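Long-range contact in SsfX3 (Streptomyces sp. SF2575, PDB 3SKV), which probably transfers a salicylyl group onto a tetracycline intermediate as an acyltransferase of the GDSL/SGNH family: residues Gly229-Pro234 and Thr254-Asp259. The protein carries 1 engineered substitution. Sequence-based numbering, arbitrary orientation.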
ATOM      1  N   GLY A 229      -8.362  -7.290  -6.268  1.00 29.29           N
ATOM      2  CA  GLY A 229      -6.951  -7.496  -6.561  1.00 27.64           C
ATOM      3  C   GLY A 229      -6.248  -8.579  -5.767  1.00 31.63           C
ATOM      4  O   GLY A 229      -5.074  -8.841  -6.020  1.00 30.81           O
ATOM      5  N   SER A 230      -6.955  -9.237  -4.837  1.00 29.80           N
ATOM      6  CA  SER A 230      -6.410 -10.260  -3.945  1.00 30.22           C
ATOM      7  C   SER A 230      -6.889 -11.701  -4.241  1.00 34.78           C
ATOM      8  O   SER A 230      -7.033 -12.496  -3.311  1.00 35.28           O
ATOM      9  CB  SER A 230      -6.712  -9.884  -2.498  1.00 34.69           C
ATOM     10  OG  SER A 230      -6.601  -8.484  -2.319  1.00 42.22           O
ATOM     11  N   HIS A 231      -7.071 -12.043  -5.533  1.00 29.81           N
ATOM     12  CA  HIS A 231      -7.536 -13.351  -6.011  1.00 28.94           C
ATOM     13  C   HIS A 231      -6.378 -14.247  -6.521  1.00 34.32           C
ATOM     14  O   HIS A 231      -6.613 -15.233  -7.249  1.00 35.27           O
ATOM     15  CB  HIS A 231      -8.595 -13.161  -7.114  1.00 29.11           C
ATOM     16  CG  HIS A 231      -9.958 -12.850  -6.600  1.00 33.75           C
ATOM     17  ND1 HIS A 231     -10.191 -11.759  -5.787  1.00 36.60           N
ATOM     18  CD2 HIS A 231     -11.133 -13.468  -6.838  1.00 37.78           C
ATOM     19  CE1 HIS A 231     -11.487 -11.761  -5.535  1.00 37.02           C
ATOM     20  NE2 HIS A 231     -12.096 -12.769  -6.149  1.00 38.46           N
ATOM     21  N   LEU A 232      -5.131 -13.902  -6.150  1.00 28.59           N
ATOM     22  CA  LEU A 232      -3.952 -14.657  -6.592  1.00 27.52           C
ATOM     23  C   LEU A 232      -3.773 -14.717  -8.087  1.00 30.51           C
ATOM     24  O   LEU A 232      -3.284 -15.728  -8.604  1.00 34.40           O
ATOM     25  CB  LEU A 232      -3.840 -16.065  -5.963  1.00 27.91           C
ATOM     26  CG  LEU A 232      -3.797 -16.160  -4.437  1.00 31.70           C
ATOM     27  CD1 LEU A 232      -4.076 -17.590  -3.999  1.00 32.16           C
ATOM     28  CD2 LEU A 232      -2.449 -15.624  -3.875  1.00 33.81           C
ATOM     29  N   GLN A 233      -4.145 -13.615  -8.781  1.00 24.08           N
ATOM     30  CA  GLN A 233      -3.994 -13.410 -10.219  0.50 23.71           C
ATOM     31  C   GLN A 233      -2.532 -13.620 -10.584  1.00 27.80           C
ATOM     32  O   GLN A 233      -1.656 -12.947 -10.035  1.00 26.21           O
ATOM     33  CB  GLN A 233      -4.386 -11.982 -10.623  1.00 24.57           C
ATOM     34  CG  GLN A 233      -5.862 -11.670 -10.486  1.00 36.69           C
ATOM     35  CD  GLN A 233      -6.253 -11.042  -9.173  1.00 40.36           C
ATOM     36  OE1 GLN A 233      -5.749 -11.388  -8.098  1.00 35.28           O
ATOM     37  NE2 GLN A 233      -7.180 -10.101  -9.242  1.00 25.00           N
ATOM     38  N   PRO A 234      -2.229 -14.553 -11.501  1.00 25.38           N
ATOM     39  CA  PRO A 234      -0.805 -14.780 -11.875  1.00 23.71           C
ATOM     40  C   PRO A 234      -0.049 -13.527 -12.350  1.00 24.14           C
ATOM     41  O   PRO A 234       1.158 -13.457 -12.180  1.00 23.35           O
ATOM     42  CB  PRO A 234      -0.886 -15.863 -12.956  1.00 26.13           C
ATOM     43  CG  PRO A 234      -2.216 -16.484 -12.795  1.00 30.52           C
ATOM     44  CD  PRO A 234      -3.140 -15.446 -12.244  1.00 26.29           C
ATOM     45  N   THR A 254     -10.157 -14.638   2.120  1.00 30.92           N
ATOM     46  CA  THR A 254     -11.475 -13.987   2.214  1.00 33.15           C
ATOM     47  C   THR A 254     -12.013 -13.357   0.949  1.00 38.99           C
ATOM     48  O   THR A 254     -13.178 -13.568   0.639  1.00 43.03           O
ATOM     49  CB  THR A 254     -11.584 -13.107   3.469  1.00 40.60           C
ATOM     50  OG1 THR A 254     -11.396 -13.971   4.589  1.00 42.68           O
ATOM     51  CG2 THR A 254     -12.955 -12.402   3.601  1.00 33.49           C
ATOM     52  N   SER A 255     -11.191 -12.636   0.213  1.00 33.66           N
ATOM     53  CA  SER A 255     -11.556 -12.027  -1.075  1.00 34.32           C
ATOM     54  C   SER A 255     -12.154 -13.085  -2.037  1.00 40.89           C
ATOM     55  O   SER A 255     -13.125 -12.790  -2.738  1.00 41.67           O
ATOM     56  CB  SER A 255     -10.331 -11.366  -1.711  1.00 35.93           C
ATOM     57  OG  SER A 255      -9.651 -10.556  -0.764  1.00 41.25           O
ATOM     58  N   ASN A 256     -11.592 -14.321  -2.043  1.00 37.44           N
ATOM     59  CA  ASN A 256     -12.113 -15.415  -2.866  1.00 38.02           C
ATOM     60  C   ASN A 256     -13.419 -15.926  -2.275  1.00 43.78           C
ATOM     61  O   ASN A 256     -14.350 -16.213  -3.025  1.00 45.17           O
ATOM     62  CB  ASN A 256     -11.084 -16.551  -3.014  1.00 34.10           C
ATOM     63  CG  ASN A 256     -10.019 -16.270  -4.031  1.00 51.68           C
ATOM     64  OD1 ASN A 256      -8.871 -15.988  -3.704  1.00 46.96           O
ATOM     65  ND2 ASN A 256     -10.374 -16.357  -5.297  1.00 52.85           N
ATOM     66  N   PHE A 257     -13.492 -16.018  -0.926  1.00 40.91           N
ATOM     67  CA  PHE A 257     -14.686 -16.447  -0.188  1.00 42.49           C
ATOM     68  C   PHE A 257     -15.867 -15.507  -0.499  1.00 49.50           C
ATOM     69  O   PHE A 257     -16.986 -15.978  -0.678  1.00 50.09           O
ATOM     70  CB  PHE A 257     -14.413 -16.529   1.350  1.00 43.52           C
ATOM     71  CG  PHE A 257     -15.663 -16.607   2.209  1.00 45.26           C
ATOM     72  CD1 PHE A 257     -16.346 -17.811   2.368  1.00 48.82           C
ATOM     73  CD2 PHE A 257     -16.209 -15.460   2.779  1.00 46.04           C
ATOM     74  CE1 PHE A 257     -17.541 -17.870   3.102  1.00 50.16           C
ATOM     75  CE2 PHE A 257     -17.400 -15.523   3.520  1.00 49.74           C
ATOM     76  CZ  PHE A 257     -18.054 -16.726   3.680  1.00 48.67           C
ATOM     77  N   MET A 258     -15.605 -14.182  -0.541  1.00 47.40           N
ATOM     78  CA  MET A 258     -16.574 -13.119  -0.817  1.00 49.16           C
ATOM     79  C   MET A 258     -17.329 -13.307  -2.145  1.00 58.17           C
ATOM     80  O   MET A 258     -18.433 -12.770  -2.292  1.00 59.97           O
ATOM     81  CB  MET A 258     -15.878 -11.757  -0.797  1.00 50.46           C
ATOM     82  CG  MET A 258     -15.466 -11.299   0.589  1.00 53.66           C
ATOM     83  SD  MET A 258     -14.415  -9.823   0.560  1.00 57.06           S
ATOM     84  CE  MET A 258     -15.544  -8.621  -0.182  1.00 55.08           C
ATOM     85  N   ASP A 259     -16.736 -14.067  -3.101  1.00 55.10           N
ATOM     86  CA  ASP A 259     -17.318 -14.360  -4.414  1.00 56.34           C
ATOM     87  C   ASP A 259     -17.922 -15.744  -4.457  1.00 62.92           C
ATOM     88  O   ASP A 259     -18.534 -16.107  -5.457  1.00 63.56           O
ATOM     89  CB  ASP A 259     -16.270 -14.204  -5.537  1.00 57.44           C
ATOM     90  CG  ASP A 259     -16.000 -12.770  -5.944  1.00 68.34           C
ATOM     91  OD1 ASP A 259     -16.981 -12.009  -6.141  1.00 71.15           O
ATOM     92  OD2 ASP A 259     -14.818 -12.410  -6.088  1.00 71.38           O
TER
HETATM   93  O   HOH W   1      -8.138 -14.212  -1.564  1.00 34.68           O
HETATM   94  O   HOH W   2      -7.095 -17.463  -5.759  1.00 56.97           O
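His-231 reaches across to the short helix 254-257 and the turn beyond it, where its NE2 donates a hydrogen bond to Asp-259 OD2 (2.7 Å, N-H...O angle 150°). The carboxylate oxygen sits near the ring plane, approached almost along its C-O direction, although ring and carboxylate planes are turned 52° apart. Asn-256 lies over one face of the imidazole with its amide inclined rather than stacked, and ND2 comes to 3.4 Å from His-231 CD2. Ser-255 O approaches obliquely, 3.4 Å from His-231 CE1. The ring gets there because its CG lies beside the backbone N, opposite the carbonyl carbon (chi1 -80°). With an alanine at His-231, Asp-259 OD2 would probably lose its N-H donor and the amide of Asn-256 its aromatic cover. Deeper in, Ser-230 CB packs against Ser-255 OG at 3.5 Å, while a water donates to both Ser-230 O (2.7 Å) and Asn-256 OD1 (2.9 Å), joining the backbone of one segment to the side-chain amide of the other. In the second shell, Gln-233 OE1 accepts from His-231 N (3.0 Å), and Ser-230 OG hydrogen-bonds to Asp-193 O, with Ala-226 O as a second carbonyl within hydrogen-bonding distance. Ser-255 touches Ser-194, whose GDS motif carries the nucleophile in related enzymes. Thus the loops following parallel strands 219-223 and 247-252 meet at the C-terminal ends of those strands, the edge where SGNH-fold enzymes build their active site.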